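Local coordinates for protein D-glyceraldehyde dehydrogenase (NADP(+)) (Thermoplasma acidophilum, PDB 5IZD) that oxidises D-glyceraldehyde to (R)-glycerate with NADP(+) in the non-phosphorylated Entner-Doudoroff pathway, working as a homotetramer, at residues K172-S175 with D176-G179. Residues are numbered along the deposited sequence; the frame is centred on the assembly and turned at random.
Sequences KPSS and DTPG. With NAP (NADP nicotinamide-adenine-dinucleotide phosphate), chain I.
S174 and T177 close a type I beta turn: T177 N donates to S174 O at 3.1 Å. The N-H comes from above the carbonyl plane, 62° out of it. The S174 hydroxyl braces the same turn. S174 OG, set beside the carbonyl carbon (chi1 160°), accepts the next-but-one amide, D176 N, at 2.9 Å. The start of this turn also meets the 2'-phosphate of NADP, the group that tells this cofactor from NAD. S175 grips it twice. S175 N donates to NADP O2X at 2.8 Å, nearly straight at 166°. S175 OG donates to NADP O1X at 2.6 Å. K172 comes in from the strand end. Its chain bends at chi2 and chi4, which brings K172 NZ to NADP O1X (3.1 Å) and to its ester oxygen O2B (3.0 Å). Without the amine, as with an alanine here, O1X and O2B of NADP would probably lose this charged partner and the phosphate would be held less firmly. D176 turns its carboxylate to N323, while P173 CG rests against P178 CA at 4.2 Å. W148, whose NE1 also bonds NADP, lies against the side chains of S174 and D176. The turn links strand 168-172 to helix 178-190 in the Rossmann-type cofactor-binding region of the aldehyde dehydrogenase fold. T177 and P178 pack on helix 79-90, where E89 accepts G179 N, and S175 and P178 touch F34 of strand 30-35.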
loop_
_atom_site.group_PDB
_atom_site.type_symbol
_atom_site.label_atom_id
_atom_site.label_comp_id
_atom_site.label_asym_id
_atom_site.label_seq_id
_atom_site.Cartn_x
_atom_site.Cartn_y
_atom_site.Cartn_z
ATOM N N LYS A 172 -14.150 -13.908 25.967
ATOM C CA LYS A 172 -14.710 -13.726 27.294
ATOM C C LYS A 172 -15.434 -12.382 27.289
ATOM O O LYS A 172 -14.801 -11.353 27.228
ATOM C CB LYS A 172 -13.693 -13.811 28.400
ATOM C CG LYS A 172 -14.255 -13.604 29.792
ATOM C CD LYS A 172 -13.873 -12.258 30.361
ATOM C CE LYS A 172 -14.528 -11.905 31.679
ATOM N NZ LYS A 172 -15.894 -11.416 31.486
ATOM N N PRO A 173 -16.760 -12.410 27.329
ATOM C CA PRO A 173 -17.519 -11.184 27.285
ATOM C C PRO A 173 -17.688 -10.564 28.655
ATOM O O PRO A 173 -17.284 -11.086 29.649
ATOM C CB PRO A 173 -18.835 -11.633 26.741
ATOM C CG PRO A 173 -19.005 -12.992 27.337
ATOM C CD PRO A 173 -17.635 -13.587 27.348
ATOM N N SER A 174 -18.274 -9.397 28.665
ATOM C CA SER A 174 -18.536 -8.701 29.906
ATOM C C SER A 174 -19.479 -9.549 30.751
ATOM O O SER A 174 -20.424 -10.187 30.220
ATOM C CB SER A 174 -19.186 -7.346 29.653
ATOM O OG SER A 174 -19.830 -6.894 30.823
ATOM N N SER A 175 -19.288 -9.504 32.067
ATOM C CA SER A 175 -20.235 -10.178 32.962
ATOM C C SER A 175 -21.625 -9.550 32.982
ATOM O O SER A 175 -22.571 -10.203 33.450
ATOM C CB SER A 175 -19.701 -10.223 34.387
ATOM O OG SER A 175 -18.640 -11.139 34.425
ATOM N N ASP A 176 -21.769 -8.329 32.472
ATOM C CA ASP A 176 -23.091 -7.743 32.354
ATOM C C ASP A 176 -23.890 -8.212 31.132
ATOM O O ASP A 176 -25.100 -7.995 31.098
ATOM C CB ASP A 176 -23.011 -6.217 32.318
ATOM C CG ASP A 176 -22.552 -5.629 33.623
ATOM O OD1 ASP A 176 -23.380 -5.568 34.553
ATOM O OD2 ASP A 176 -21.372 -5.234 33.724
ATOM N N THR A 177 -23.235 -8.816 30.135
ATOM C CA THR A 177 -23.870 -9.109 28.852
ATOM C C THR A 177 -23.387 -10.436 28.231
ATOM O O THR A 177 -23.031 -10.470 27.056
ATOM C CB THR A 177 -23.653 -7.987 27.799
ATOM O OG1 THR A 177 -22.249 -7.828 27.536
ATOM C CG2 THR A 177 -24.242 -6.663 28.222
ATOM N N PRO A 178 -23.490 -11.554 28.983
ATOM C CA PRO A 178 -23.111 -12.809 28.384
ATOM C C PRO A 178 -23.962 -13.281 27.162
ATOM O O PRO A 178 -23.434 -13.982 26.304
ATOM C CB PRO A 178 -23.276 -13.784 29.547
ATOM C CG PRO A 178 -24.388 -13.230 30.373
ATOM C CD PRO A 178 -24.010 -11.746 30.346
ATOM N N GLY A 179 -25.255 -12.935 27.124
ATOM C CA GLY A 179 -26.265 -13.578 26.249
ATOM C C GLY A 179 -26.014 -13.247 24.759
ATOM O O GLY A 179 -26.092 -14.111 23.868
HETATM P PA NAP I . -14.146 -3.225 31.949
HETATM O O1A NAP I . -13.922 -3.592 33.383
HETATM O O2A NAP I . -13.039 -2.496 31.217
HETATM O O5B NAP I . -14.551 -4.584 31.136
HETATM C C5B NAP I . -14.153 -4.885 29.780
HETATM C C4B NAP I . -13.833 -6.385 29.632
HETATM O O4B NAP I . -12.624 -6.701 30.349
HETATM C C3B NAP I . -14.915 -7.293 30.250
HETATM O O3B NAP I . -14.995 -8.528 29.489
HETATM C C2B NAP I . -14.381 -7.556 31.631
HETATM O O2B NAP I . -14.977 -8.675 32.279
HETATM C C1B NAP I . -12.915 -7.732 31.341
HETATM N N9A NAP I . -12.016 -7.598 32.498
HETATM C C8A NAP I . -12.242 -6.976 33.687
HETATM N N7A NAP I . -11.213 -7.072 34.500
HETATM C C5A NAP I . -10.257 -7.777 33.760
HETATM C C6A NAP I . -8.957 -8.189 34.053
HETATM N N6A NAP I . -8.351 -7.926 35.217
HETATM N N1A NAP I . -8.275 -8.871 33.109
HETATM C C2A NAP I . -8.883 -9.160 31.944
HETATM N N3A NAP I . -10.129 -8.817 31.590
HETATM C C4A NAP I . -10.756 -8.109 32.556
HETATM O O3 NAP I . -15.470 -2.350 31.888
HETATM P PN NAP I . -16.470 -1.879 33.059
HETATM O O1N NAP I . -17.152 -3.085 33.679
HETATM O O2N NAP I . -17.450 -0.874 32.506
HETATM O O5D NAP I . -15.550 -1.206 34.109
HETATM P P2B NAP I . -16.064 -8.400 33.501
HETATM O O1X NAP I . -16.448 -9.788 34.038
HETATM O O2X NAP I . -17.235 -7.751 32.932
HETATM O O3X NAP I . -15.419 -7.597 34.579
#